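Local coordinates for protein HIRA (Homo sapiens, PDB 5YJE) that cooperates with ASF1A to promote replication-independent chromatin assembly and is required for the periodic repression of histone gene transcription during the cell cycle, at residues Ser77-Asn82 / Val106-Glu111; Gly242-Ile247 / Val281-Thr286; His172-Gly177 / Met195-Gly200. All coordinates share one frame; numbering follows the deposited sequence.

All three contacts lie in the C-terminal part of HIRA, use buried apolar side chains and have no hydrogen bond between their segments. Contact 1 joins two successive four-stranded antiparallel sheets through leucine, valine and cysteine, and no other subunit touches it. Contacts 2 and 3 both involve the later sheet that begins with strand 184-187 and ends with strand 211-217: contact 2 packs helices against it, leucine on alanine, whereas contact 3 sets a one-turn helix against its strand 193-196. Those two meet at I247 and N196, and both reach the second subunit; the centre of contact 1 is about 33 Å from that of contact 2 and about 31 Å from that of contact 3.

Contact 1 (Ser77-Asn82 / Val106-Glu111)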
loop_
_atom_site.group_PDB
_atom_site.type_symbol
_atom_site.label_atom_id
_atom_site.label_comp_id
_atom_site.label_asym_id
_atom_site.label_seq_id
_atom_site.Cartn_x
_atom_site.Cartn_y
_atom_site.Cartn_z
ATOM N N SER B 77 7.583 10.270 33.358
ATOM C CA SER B 77 7.432 8.897 33.770
ATOM C C SER B 77 8.691 8.151 33.370
ATOM O O SER B 77 9.304 8.456 32.352
ATOM C CB SER B 77 6.181 8.255 33.132
ATOM O OG SER B 77 5.012 9.009 33.421
ATOM N N ARG B 78 9.068 7.168 34.175
ATOM C CA ARG B 78 10.276 6.394 33.956
ATOM C C ARG B 78 9.937 5.047 33.349
ATOM O O ARG B 78 8.961 4.395 33.746
ATOM C CB ARG B 78 11.052 6.169 35.258
ATOM C CG ARG B 78 11.581 7.415 35.892
ATOM C CD ARG B 78 12.318 7.087 37.192
ATOM N NE ARG B 78 13.576 6.392 36.940
ATOM C CZ ARG B 78 14.407 5.984 37.892
ATOM N NH1 ARG B 78 14.109 6.189 39.175
ATOM N NH2 ARG B 78 15.526 5.353 37.560
ATOM N N LEU B 79 10.787 4.628 32.419
ATOM C CA LEU B 79 10.791 3.287 31.857
ATOM C C LEU B 79 12.170 2.690 32.110
ATOM O O LEU B 79 13.183 3.285 31.730
ATOM C CB LEU B 79 10.465 3.311 30.354
ATOM C CG LEU B 79 10.783 2.067 29.519
ATOM C CD1 LEU B 79 9.907 0.894 29.972
ATOM C CD2 LEU B 79 10.605 2.363 28.004
ATOM N N LYS B 80 12.200 1.536 32.771
ATOM C CA LYS B 80 13.406 0.781 33.082
ATOM C C LYS B 80 13.326 -0.594 32.432
ATOM O O LYS B 80 12.249 -1.198 32.334
ATOM C CB LYS B 80 13.592 0.603 34.603
ATOM C CG LYS B 80 13.757 1.873 35.407
ATOM N N CYS B 81 14.477 -1.096 32.000
ATOM C CA CYS B 81 14.562 -2.389 31.340
ATOM C C CYS B 81 15.743 -3.167 31.902
ATOM O O CYS B 81 16.855 -2.637 31.987
ATOM C CB CYS B 81 14.693 -2.222 29.829
ATOM S SG CYS B 81 14.736 -3.770 28.908
ATOM N N ASN B 82 15.491 -4.420 32.287
ATOM C CA ASN B 82 16.490 -5.337 32.827
ATOM C C ASN B 82 16.597 -6.544 31.905
ATOM O O ASN B 82 15.613 -7.270 31.704
ATOM C CB ASN B 82 16.116 -5.775 34.243
ATOM C CG ASN B 82 15.796 -4.591 35.153
ATOM O OD1 ASN B 82 16.674 -4.072 35.859
ATOM N ND2 ASN B 82 14.533 -4.154 35.131
ATOM N N VAL B 106 11.814 -2.730 22.790
ATOM C CA VAL B 106 10.905 -2.548 23.906
ATOM C C VAL B 106 9.987 -1.423 23.484
ATOM O O VAL B 106 10.459 -0.389 23.010
ATOM C CB VAL B 106 11.649 -2.178 25.209
ATOM C CG1 VAL B 106 10.668 -1.731 26.269
ATOM C CG2 VAL B 106 12.498 -3.328 25.705
ATOM N N CYS B 107 8.692 -1.601 23.630
ATOM C CA CYS B 107 7.807 -0.513 23.263
ATOM C C CYS B 107 6.818 -0.279 24.380
ATOM O O CYS B 107 6.517 -1.181 25.164
ATOM C CB CYS B 107 7.083 -0.792 21.946
ATOM S SG CYS B 107 6.364 -2.387 21.957
ATOM N N VAL B 108 6.340 0.959 24.460
ATOM C CA VAL B 108 5.421 1.370 25.507
ATOM C C VAL B 108 4.280 2.116 24.852
ATOM O O VAL B 108 4.479 2.853 23.877
ATOM C CB VAL B 108 6.088 2.248 26.603
ATOM C CG1 VAL B 108 7.096 1.432 27.437
ATOM C CG2 VAL B 108 6.742 3.447 26.001
ATOM N N ALA B 109 3.083 1.925 25.388
ATOM C CA ALA B 109 1.941 2.722 24.987
ATOM C C ALA B 109 1.510 3.574 26.171
ATOM O O ALA B 109 1.436 3.089 27.309
ATOM C CB ALA B 109 0.790 1.848 24.469
ATOM N N CYS B 110 1.240 4.842 25.862
ATOM C CA CYS B 110 1.034 5.935 26.787
ATOM C C CYS B 110 -0.307 6.590 26.509
ATOM O O CYS B 110 -0.809 6.574 25.377
ATOM C CB CYS B 110 2.144 7.013 26.660
ATOM S SG CYS B 110 3.841 6.391 26.833
ATOM N N GLU B 111 -0.841 7.221 27.560
ATOM C CA GLU B 111 -2.006 8.092 27.451
ATOM C C GLU B 111 -1.794 9.118 26.349
ATOM O O GLU B 111 -0.644 9.413 25.990
ATOM C CB GLU B 111 -2.281 8.803 28.771
ATOM C CG GLU B 111 -2.521 7.883 29.948
ATOM C CD GLU B 111 -2.788 8.666 31.222
ATOM O OE1 GLU B 111 -2.079 9.673 31.467
ATOM O OE2 GLU B 111 -3.721 8.291 31.967
#
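The L79 side chain swings CG opposite its own backbone N (chi1 164°), which carries both methyls away from strand 74-83 and toward V108. On V108 the CG1 methyl stands opposite the carbonyl carbon (chi1 -68°) and faces the leucine, so the two side chains meet tip to tip. The fork of the leucine receives this single methyl almost evenly: V108 CG1 lies 3.7 Å from L79 CD2 and 3.8 Å from L79 CD1. A second, looser touch runs from L79 CD2 to V106 CG1, at 4.4 Å. The other methyl of V106 turns to the cysteine, with C81 SG 3.9 Å from V106 CG2. Thus V106 divides its branches between two residues of the facing strand, while L79 spans the two valines.

The backbones stay well separated. The strand axes are 9.7 Å apart at closest approach and run roughly antiparallel, at 152°, but no hydrogen bond links them; the CA atoms of C81 and V106 are 8.3 Å apart. Alternation along each strand explains the spacing of the touching residues: L79 and C81 point across, as do V106 and V108, and C107 turns its side chain away, to L138 and C140 of the next sheet.

All four residues are buried. W88 lies against L79 and C81, I62 touches L79, C81 and V106, and F118 reaches L79, so aromatic and aliphatic groups from both sheets enclose the contact. On the outer face of strand 74-83, R78 forms a salt bridge with E89. Face-to-face apolar packing between consecutive four-stranded antiparallel meanders, with the strands of each sheet in sequence order, is consistent with adjoining blades of a beta-propeller-like fold.

Contact 2 (Gly242-Ile247 / Val281-Thr286); sequences GPLAII and VAAALT
A283 and A284, which receive L244 from the short helix, sit within a helical turn closed by the backbone bond from T286 N to A282 O, 2.8 Å long. This turn belongs to helix 266-286, and its small side chains let the leucine come close. With CG opposite its backbone N (chi1 -170°), L244 sends both methyls across: CD1 lies 3.5 Å from A283 CB, while CD2 leans over the next residue, 4.3 Å from A284 CB and 4.2 Å from the backbone A284 N. One branched side chain therefore bridges two consecutive alanines, and the helices meet without any polar bond between the two segments.

G242 holds the N-cap position of helix 243-247. The first turn of that helix is tied to helix 290-307 by the carboxylate of E292, which accepts a hydrogen bond from A245 N and a weak one from L244 N. W296 of the same helix lies against L244, and strands 201-206 and 211-217 support I247, A283 and T286. At the end of helix 266-286, T286 OG1 is hydrogen-bonded to S127 OG of the second subunit, so the pair sits between helix 290-307, the last propeller-like sheet and the subunit interface.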
loop_
_atom_site.group_PDB
_atom_site.type_symbol
_atom_site.label_atom_id
_atom_site.label_comp_id
_atom_site.label_asym_id
_atom_site.label_seq_id
_atom_site.Cartn_x
_atom_site.Cartn_y
_atom_site.Cartn_z
ATOM N N GLY B 242 6.454 -25.172 14.195
ATOM C CA GLY B 242 6.015 -24.167 13.252
ATOM C C GLY B 242 4.721 -23.484 13.663
ATOM O O GLY B 242 3.981 -23.965 14.525
ATOM N N PRO B 243 4.418 -22.342 13.044
ATOM C CA PRO B 243 3.178 -21.633 13.387
ATOM C C PRO B 243 1.941 -22.487 13.146
ATOM O O PRO B 243 1.254 -22.795 14.122
ATOM C CB PRO B 243 3.208 -20.394 12.475
ATOM C CG PRO B 243 4.633 -20.260 12.046
ATOM C CD PRO B 243 5.182 -21.648 11.989
ATOM N N LEU B 244 1.661 -22.897 11.893
ATOM C CA LEU B 244 0.478 -23.687 11.541
ATOM C C LEU B 244 0.276 -24.869 12.482
ATOM O O LEU B 244 -0.843 -25.130 12.946
ATOM C CB LEU B 244 0.574 -24.199 10.095
ATOM C CG LEU B 244 -0.671 -24.853 9.471
ATOM C CD1 LEU B 244 -1.809 -23.864 9.310
ATOM C CD2 LEU B 244 -0.343 -25.489 8.132
ATOM N N ALA B 245 1.366 -25.581 12.771
ATOM C CA ALA B 245 1.298 -26.651 13.756
ATOM C C ALA B 245 0.792 -26.133 15.099
ATOM O O ALA B 245 -0.047 -26.776 15.739
ATOM C CB ALA B 245 2.665 -27.319 13.902
ATOM N N ILE B 246 1.261 -24.958 15.531
ATOM C CA ILE B 246 0.797 -24.413 16.805
ATOM C C ILE B 246 -0.681 -24.042 16.730
ATOM O O ILE B 246 -1.467 -24.422 17.608
ATOM C CB ILE B 246 1.678 -23.225 17.246
ATOM C CG1 ILE B 246 3.035 -23.728 17.768
ATOM C CG2 ILE B 246 0.981 -22.390 18.324
ATOM C CD1 ILE B 246 4.187 -22.763 17.561
ATOM N N ILE B 247 -1.085 -23.326 15.671
ATOM C CA ILE B 247 -2.470 -22.858 15.541
ATOM C C ILE B 247 -3.454 -24.016 15.512
ATOM O O ILE B 247 -4.534 -23.940 16.110
ATOM C CB ILE B 247 -2.629 -21.962 14.300
ATOM C CG1 ILE B 247 -1.916 -20.634 14.466
ATOM C CG2 ILE B 247 -4.044 -21.761 13.959
ATOM C CD1 ILE B 247 -0.549 -20.638 13.960
ATOM N N VAL B 281 -1.288 -26.573 2.545
ATOM C CA VAL B 281 -0.267 -25.885 1.757
ATOM C C VAL B 281 -0.561 -24.385 1.715
ATOM O O VAL B 281 0.306 -23.548 2.002
ATOM C CB VAL B 281 -0.192 -26.503 0.342
ATOM C CG1 VAL B 281 0.760 -25.738 -0.575
ATOM C CG2 VAL B 281 0.211 -27.984 0.409
ATOM N N ALA B 282 -1.805 -24.036 1.378
ATOM C CA ALA B 282 -2.204 -22.642 1.306
ATOM C C ALA B 282 -2.054 -21.954 2.661
ATOM O O ALA B 282 -1.643 -20.796 2.738
ATOM C CB ALA B 282 -3.646 -22.550 0.819
ATOM N N ALA B 283 -2.403 -22.652 3.738
ATOM C CA ALA B 283 -2.330 -22.061 5.057
ATOM C C ALA B 283 -0.886 -21.773 5.414
ATOM O O ALA B 283 -0.575 -20.721 5.986
ATOM C CB ALA B 283 -2.979 -22.990 6.084
ATOM N N ALA B 284 0.012 -22.684 5.043
ATOM C CA ALA B 284 1.420 -22.472 5.344
ATOM C C ALA B 284 1.976 -21.300 4.540
ATOM O O ALA B 284 2.736 -20.488 5.073
ATOM C CB ALA B 284 2.208 -23.758 5.092
ATOM N N LEU B 285 1.585 -21.189 3.268
ATOM C CA LEU B 285 1.963 -20.036 2.450
ATOM C C LEU B 285 1.434 -18.719 3.034
ATOM O O LEU B 285 2.174 -17.734 3.154
ATOM C CB LEU B 285 1.457 -20.250 1.027
ATOM C CG LEU B 285 1.677 -19.143 -0.001
ATOM C CD1 LEU B 285 3.145 -18.940 -0.248
ATOM C CD2 LEU B 285 1.006 -19.557 -1.281
ATOM N N THR B 286 0.149 -18.687 3.390
ATOM C CA THR B 286 -0.468 -17.509 3.997
ATOM C C THR B 286 0.262 -17.072 5.270
ATOM O O THR B 286 0.451 -15.874 5.512
ATOM C CB THR B 286 -1.934 -17.817 4.308
ATOM O OG1 THR B 286 -2.630 -18.099 3.098
ATOM C CG2 THR B 286 -2.599 -16.649 4.977
#

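Contact 3 (His172-Gly177 / Met195-Gly200)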
loop_
_atom_site.group_PDB
_atom_site.type_symbol
_atom_site.label_atom_id
_atom_site.label_comp_id
_atom_site.label_asym_id
_atom_site.label_seq_id
_atom_site.Cartn_x
_atom_site.Cartn_y
_atom_site.Cartn_z
ATOM N N HIS B 172 -13.393 -6.408 13.436
ATOM C CA HIS B 172 -14.837 -6.594 13.503
ATOM C C HIS B 172 -15.281 -7.828 12.726
ATOM O O HIS B 172 -16.128 -8.598 13.196
ATOM C CB HIS B 172 -15.535 -5.336 12.982
ATOM C CG HIS B 172 -17.017 -5.476 12.842
ATOM N ND1 HIS B 172 -17.858 -5.617 13.928
ATOM C CD2 HIS B 172 -17.811 -5.489 11.743
ATOM C CE1 HIS B 172 -19.106 -5.707 13.503
ATOM N NE2 HIS B 172 -19.105 -5.631 12.182
ATOM N N SER B 173 -14.707 -8.035 11.545
ATOM C CA SER B 173 -15.046 -9.187 10.717
ATOM C C SER B 173 -14.843 -10.492 11.472
ATOM O O SER B 173 -15.688 -11.384 11.424
ATOM C CB SER B 173 -14.184 -9.171 9.460
ATOM O OG SER B 173 -14.854 -9.782 8.403
ATOM N N ILE B 174 -13.720 -10.611 12.175
ATOM C CA ILE B 174 -13.377 -11.815 12.912
ATOM C C ILE B 174 -14.239 -11.967 14.156
ATOM O O ILE B 174 -14.568 -13.088 14.566
ATOM C CB ILE B 174 -11.885 -11.751 13.278
ATOM C CG1 ILE B 174 -11.032 -11.973 12.045
ATOM C CG2 ILE B 174 -11.511 -12.724 14.407
ATOM C CD1 ILE B 174 -9.597 -11.891 12.408
ATOM N N LEU B 175 -14.603 -10.858 14.785
ATOM C CA LEU B 175 -15.252 -10.915 16.081
ATOM C C LEU B 175 -16.764 -11.043 15.967
ATOM O O LEU B 175 -17.399 -11.613 16.861
ATOM C CB LEU B 175 -14.868 -9.677 16.906
ATOM C CG LEU B 175 -13.426 -9.702 17.430
ATOM C CD1 LEU B 175 -13.112 -8.437 18.239
ATOM C CD2 LEU B 175 -13.188 -10.973 18.264
ATOM N N ALA B 176 -17.355 -10.539 14.889
ATOM C CA ALA B 176 -18.798 -10.653 14.718
ATOM C C ALA B 176 -19.193 -12.119 14.603
ATOM O O ALA B 176 -18.584 -12.876 13.847
ATOM C CB ALA B 176 -19.255 -9.870 13.484
ATOM N N GLY B 177 -20.198 -12.521 15.387
ATOM C CA GLY B 177 -20.620 -13.903 15.486
ATOM C C GLY B 177 -19.837 -14.746 16.468
ATOM O O GLY B 177 -20.276 -15.860 16.788
ATOM N N MET B 195 -5.196 -14.883 15.034
ATOM C CA MET B 195 -6.252 -14.874 16.037
ATOM C C MET B 195 -6.847 -16.278 16.083
ATOM O O MET B 195 -7.472 -16.729 15.114
ATOM C CB MET B 195 -7.311 -13.835 15.679
ATOM C CG MET B 195 -6.730 -12.485 15.313
ATOM S SD MET B 195 -6.509 -11.398 16.742
ATOM C CE MET B 195 -4.756 -11.102 16.677
ATOM N N ASN B 196 -6.623 -16.974 17.194
ATOM C CA ASN B 196 -7.196 -18.288 17.438
ATOM C C ASN B 196 -8.439 -18.098 18.308
ATOM O O ASN B 196 -8.326 -17.741 19.493
ATOM C CB ASN B 196 -6.187 -19.211 18.119
ATOM C CG ASN B 196 -6.356 -20.650 17.705
ATOM O OD1 ASN B 196 -5.751 -21.103 16.776
ATOM N ND2 ASN B 196 -7.255 -21.352 18.351
ATOM N N LEU B 197 -9.613 -18.326 17.712
ATOM C CA LEU B 197 -10.912 -18.165 18.348
ATOM C C LEU B 197 -11.335 -19.443 19.082
ATOM O O LEU B 197 -10.890 -20.562 18.778
ATOM C CB LEU B 197 -11.982 -17.801 17.317
ATOM C CG LEU B 197 -11.764 -16.575 16.419
ATOM C CD1 LEU B 197 -13.010 -16.288 15.588
ATOM C CD2 LEU B 197 -11.391 -15.362 17.230
ATOM N N SER B 198 -12.234 -19.260 20.052
ATOM C CA SER B 198 -12.672 -20.380 20.877
ATOM C C SER B 198 -13.497 -21.395 20.090
ATOM O O SER B 198 -13.551 -22.561 20.485
ATOM C CB SER B 198 -13.471 -19.878 22.082
ATOM O OG SER B 198 -14.718 -19.346 21.674
ATOM N N ASP B 199 -14.120 -20.996 18.987
ATOM C CA ASP B 199 -14.869 -21.946 18.171
ATOM C C ASP B 199 -13.966 -22.842 17.312
ATOM O O ASP B 199 -14.474 -23.605 16.486
ATOM C CB ASP B 199 -15.881 -21.195 17.295
ATOM C CG ASP B 199 -15.234 -20.458 16.131
ATOM O OD1 ASP B 199 -13.997 -20.265 16.131
ATOM O OD2 ASP B 199 -15.976 -20.029 15.219
ATOM N N GLY B 200 -12.647 -22.789 17.489
ATOM C CA GLY B 200 -11.746 -23.580 16.677
ATOM C C GLY B 200 -11.221 -22.884 15.435
ATOM O O GLY B 200 -10.282 -23.391 14.808
#
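I174 is the centre of the contact, reaching L197 with one branch and M195 with the other. With CG1 opposite the carbonyl carbon (chi1 -73°), the CG2 methyl falls opposite the backbone N and meets the end of the L197 side chain, 3.9 Å from L197 CD2 and 4.0 Å from L197 CD1. The two side chains cross obliquely. L197 CD1 also lies 3.7 Å from the carbonyl I174 O, so this methyl packs on backbone as well as side chain. The longer branch of I174 runs out to CD1, which is 4.1 Å from M195 CG; here the chains cross at about a right angle. M195 starts toward the helix, but bends at chi2 (-89°) and again beyond it, so that its end leads away and the inner CG makes the touch.

Short local structures place these residues. On one side, a single turn of helix is closed by A176 N to H172 O at 2.9 Å, and A176 CB rests off-centre over one face of the H172 ring. On the other, strand 193-196 gives way at L197 to a type I beta turn with G200 N bonded to L197 O at 3.1 Å. D199 OD1 accepts a hydrogen bond from K201 N, which reinforces the turn as the chain starts the next strand.

Y203 of strand 201-206 lies against both I174 and L197 and pairs with M195 through the backbone, while V182 touches M195 and L197. Helix 172-175, which follows strand 163-170, thus packs against the inner strands 193-196 and 201-206 of the next sheet, where the first gives way to its turn, and it also meets the second subunit, with S173 on L131 and I174 on L130 of that chain.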